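Long-range contact in Ent-copalyl diphosphate synthase (Streptomyces platensis, PDB 5BP8), which belongs to the terpene cyclases of the diterpene type and is mainly alpha-helical, with a region related to the squalene-hopene cyclases: residues Pro122-Val130 and Leu494-Ala502. Numbering follows the deposited sequence.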
loop_
_atom_site.group_PDB
_atom_site.type_symbol
_atom_site.label_atom_id
_atom_site.label_comp_id
_atom_site.label_asym_id
_atom_site.label_seq_id
_atom_site.Cartn_x
_atom_site.Cartn_y
_atom_site.Cartn_z
ATOM N N PRO A 122 13.815 -1.059 -4.723
ATOM C CA PRO A 122 13.114 -1.322 -3.478
ATOM C C PRO A 122 12.250 -2.563 -3.549
ATOM O O PRO A 122 11.817 -2.996 -4.635
ATOM C CB PRO A 122 12.230 -0.087 -3.272
ATOM C CG PRO A 122 12.377 0.776 -4.486
ATOM C CD PRO A 122 13.502 0.254 -5.313
ATOM N N ASP A 123 11.990 -3.140 -2.378
ATOM C CA ASP A 123 11.225 -4.364 -2.309
ATOM C C ASP A 123 9.738 -4.073 -2.301
ATOM O O ASP A 123 9.037 -4.272 -1.298
ATOM C CB ASP A 123 11.672 -5.182 -1.096
ATOM C CG ASP A 123 13.092 -5.692 -1.236
ATOM O OD1 ASP A 123 13.467 -6.210 -2.315
ATOM O OD2 ASP A 123 13.842 -5.590 -0.250
ATOM N N THR A 124 9.239 -3.606 -3.453
ATOM C CA THR A 124 7.829 -3.417 -3.621
ATOM C C THR A 124 7.238 -4.789 -3.915
ATOM O O THR A 124 7.949 -5.769 -4.208
ATOM C CB THR A 124 7.510 -2.415 -4.755
ATOM O OG1 THR A 124 8.241 -2.767 -5.919
ATOM C CG2 THR A 124 7.850 -0.998 -4.362
ATOM N N ILE A 125 5.925 -4.884 -3.831
ATOM C CA ILE A 125 5.289 -6.185 -3.887
ATOM C C ILE A 125 5.290 -6.745 -5.316
ATOM O O ILE A 125 4.844 -6.081 -6.257
ATOM C CB ILE A 125 3.869 -6.142 -3.327
ATOM C CG1 ILE A 125 3.897 -5.628 -1.879
ATOM C CG2 ILE A 125 3.268 -7.551 -3.370
ATOM C CD1 ILE A 125 2.547 -5.682 -1.165
ATOM N N GLY A 126 5.795 -7.966 -5.466
ATOM C CA GLY A 126 5.822 -8.626 -6.788
ATOM C C GLY A 126 6.849 -8.079 -7.794
ATOM O O GLY A 126 6.793 -8.397 -8.984
ATOM N N VAL A 127 7.800 -7.288 -7.319
ATOM C CA VAL A 127 8.779 -6.650 -8.204
ATOM C C VAL A 127 9.575 -7.661 -9.078
ATOM O O VAL A 127 9.883 -7.374 -10.240
ATOM C CB VAL A 127 9.712 -5.721 -7.423
ATOM C CG1 VAL A 127 10.600 -6.477 -6.424
ATOM C CG2 VAL A 127 10.550 -4.909 -8.379
ATOM N N GLU A 128 9.843 -8.843 -8.525
ATOM C CA GLU A 128 10.528 -9.922 -9.248
ATOM C C GLU A 128 9.712 -10.473 -10.418
ATOM O O GLU A 128 10.257 -11.213 -11.242
ATOM C CB GLU A 128 10.833 -11.084 -8.305
ATOM C CG GLU A 128 11.712 -10.702 -7.141
ATOM C CD GLU A 128 11.644 -11.739 -6.021
ATOM O OE1 GLU A 128 10.549 -11.944 -5.435
ATOM O OE2 GLU A 128 12.685 -12.354 -5.749
ATOM N N PHE A 129 8.424 -10.168 -10.472
ATOM C CA PHE A 129 7.596 -10.541 -11.619
ATOM C C PHE A 129 7.334 -9.339 -12.497
ATOM O O PHE A 129 7.532 -9.387 -13.710
ATOM C CB PHE A 129 6.281 -11.174 -11.154
ATOM C CG PHE A 129 6.494 -12.382 -10.280
ATOM C CD1 PHE A 129 6.911 -13.566 -10.838
ATOM C CD2 PHE A 129 6.361 -12.304 -8.893
ATOM C CE1 PHE A 129 7.153 -14.680 -10.036
ATOM C CE2 PHE A 129 6.603 -13.401 -8.089
ATOM C CZ PHE A 129 6.991 -14.595 -8.656
ATOM N N VAL A 130 6.863 -8.273 -11.864
ATOM C CA VAL A 130 6.419 -7.081 -12.556
ATOM C C VAL A 130 7.553 -6.449 -13.395
ATOM O O VAL A 130 7.366 -6.123 -14.573
ATOM C CB VAL A 130 5.932 -6.080 -11.501
ATOM C CG1 VAL A 130 5.719 -4.709 -12.091
ATOM C CG2 VAL A 130 4.631 -6.597 -10.884
ATOM N N LEU A 494 2.868 6.014 0.097
ATOM C CA LEU A 494 4.016 5.472 0.810
ATOM C C LEU A 494 3.882 3.971 1.130
ATOM O O LEU A 494 4.841 3.346 1.568
ATOM C CB LEU A 494 4.225 6.250 2.103
ATOM C CG LEU A 494 4.491 7.760 1.990
ATOM C CD1 LEU A 494 4.593 8.349 3.373
ATOM C CD2 LEU A 494 5.780 7.997 1.236
ATOM N N TRP A 495 2.696 3.416 0.952
ATOM C CA TRP A 495 2.459 2.003 1.219
ATOM C C TRP A 495 2.881 1.149 0.058
ATOM O O TRP A 495 2.516 1.443 -1.090
ATOM C CB TRP A 495 0.989 1.759 1.536
ATOM C CG TRP A 495 0.541 2.439 2.784
ATOM C CD1 TRP A 495 0.384 3.768 2.982
ATOM C CD2 TRP A 495 0.177 1.804 4.016
ATOM N NE1 TRP A 495 -0.038 4.009 4.250
ATOM C CE2 TRP A 495 -0.185 2.821 4.909
ATOM C CE3 TRP A 495 0.130 0.476 4.439
ATOM C CZ2 TRP A 495 -0.568 2.560 6.236
ATOM C CZ3 TRP A 495 -0.252 0.208 5.773
ATOM C CH2 TRP A 495 -0.607 1.252 6.636
ATOM N N HIS A 496 3.628 0.084 0.322
ATOM C CA HIS A 496 4.114 -0.768 -0.773
ATOM C C HIS A 496 3.015 -1.561 -1.468
ATOM O O HIS A 496 2.254 -2.301 -0.823
ATOM C CB HIS A 496 5.182 -1.749 -0.298
ATOM C CG HIS A 496 6.502 -1.111 -0.008
ATOM N ND1 HIS A 496 7.556 -1.811 0.532
ATOM C CD2 HIS A 496 6.934 0.163 -0.150
ATOM C CE1 HIS A 496 8.587 -0.994 0.706
ATOM N NE2 HIS A 496 8.242 0.204 0.278
ATOM N N ASP A 497 2.920 -1.417 -2.793
ATOM C CA ASP A 497 2.209 -2.423 -3.586
ATOM C C ASP A 497 2.959 -2.605 -4.911
ATOM O O ASP A 497 4.117 -3.016 -4.906
ATOM C CB ASP A 497 0.702 -2.120 -3.715
ATOM C CG ASP A 497 -0.038 -3.221 -4.447
ATOM O OD1 ASP A 497 0.335 -4.401 -4.263
ATOM O OD2 ASP A 497 -0.897 -2.936 -5.296
ATOM N N LYS A 498 2.347 -2.320 -6.050
ATOM C CA LYS A 498 3.067 -2.400 -7.292
ATOM C C LYS A 498 4.088 -1.273 -7.335
ATOM O O LYS A 498 5.277 -1.509 -7.561
ATOM C CB LYS A 498 2.080 -2.271 -8.494
ATOM C CG LYS A 498 1.098 -3.430 -8.633
ATOM C CD LYS A 498 1.758 -4.685 -9.162
ATOM C CE LYS A 498 0.829 -5.887 -9.056
ATOM N NZ LYS A 498 -0.357 -5.719 -9.926
ATOM N N ASP A 499 3.601 -0.048 -7.178
ATOM C CA ASP A 499 4.452 1.104 -6.869
ATOM C C ASP A 499 4.172 1.378 -5.386
ATOM O O ASP A 499 4.279 0.439 -4.578
ATOM C CB ASP A 499 4.380 2.330 -7.845
ATOM C CG ASP A 499 2.937 2.829 -8.232
ATOM O OD1 ASP A 499 1.929 2.530 -7.553
ATOM O OD2 ASP A 499 2.844 3.593 -9.268
ATOM N N ILE A 500 3.868 2.608 -5.013
ATOM C CA ILE A 500 3.497 2.949 -3.623
ATOM C C ILE A 500 2.187 3.743 -3.662
ATOM O O ILE A 500 1.973 4.583 -4.557
ATOM C CB ILE A 500 4.588 3.708 -2.841
ATOM C CG1 ILE A 500 5.264 4.834 -3.653
ATOM C CG2 ILE A 500 5.647 2.723 -2.375
ATOM C CD1 ILE A 500 6.436 5.497 -2.940
ATOM N N TYR A 501 1.277 3.408 -2.747
ATOM C CA TYR A 501 -0.073 3.921 -2.744
ATOM C C TYR A 501 -0.443 4.650 -1.484
ATOM O O TYR A 501 0.186 4.449 -0.432
ATOM C CB TYR A 501 -1.076 2.783 -2.993
ATOM C CG TYR A 501 -1.282 1.792 -1.868
ATOM C CD1 TYR A 501 -0.518 0.616 -1.780
ATOM C CD2 TYR A 501 -2.284 1.993 -0.913
ATOM C CE1 TYR A 501 -0.711 -0.277 -0.753
ATOM C CE2 TYR A 501 -2.491 1.084 0.104
ATOM C CZ TYR A 501 -1.725 -0.058 0.167
ATOM O OH TYR A 501 -1.946 -0.961 1.202
ATOM N N ALA A 502 -1.449 5.509 -1.616
ATOM C CA ALA A 502 -1.960 6.333 -0.518
ATOM C C ALA A 502 -3.378 5.926 -0.133
ATOM O O ALA A 502 -4.353 6.191 -0.887
ATOM C CB ALA A 502 -1.948 7.816 -0.886
HETATM O O HOH W 1 9.394 -4.318 1.436
HETATM O O HOH W 2 6.490 -3.996 -7.494
HETATM O O HOH W 3 2.068 -5.866 -6.171
#
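Ile125 and Thr124 both pack against the carbonyl oxygen of Asp497, where the tip of a two-stranded beta hairpin (495-496 antiparallel to 500-501) meets a type II turn, Thr124 to Val127, that leads into helix 127-144. In this otherwise mainly helical, terpene-cyclase-like chain, the hairpin tip thus reaches a helix start more than 360 residues earlier. A direct backbone hydrogen bond joins the segments: Ile125 N donates to Asp497 O over 2.8 Å, bent to 135° at the hydrogen. Beside it, Ile125 CG1 lies anti to its own carbonyl carbon (chi1 -58°), and the extended chain carries CD1 to 3.4 Å from His496 O and 4.0 Å from Asp497 OD1. The Asp497 carboxylate divides its work: OD1 accepts a hydrogen bond from a water that also donates to Ile125 O, while OD2 is bound by His191 and Ser255. A second water ties three groups together, accepting from Thr124 OG1 and donating to Ile125 O and Lys498 O. Thr124 CG2 sits over one face of the His496 imidazole, 4.5 Å from CD2. A water in the ring plane joins ND1 to Asp123 O, and the hydroxyl of Tyr70 is hydrogen-bonded to NE2, so both nitrogens have partners. Lys498, bent at chi2 and chi4, sends NZ to Glu194 and the His191 carbonyl. Partway along that chain, Val130 CG2 crosses it at about a right angle, meeting Lys498 CD at 3.9 Å.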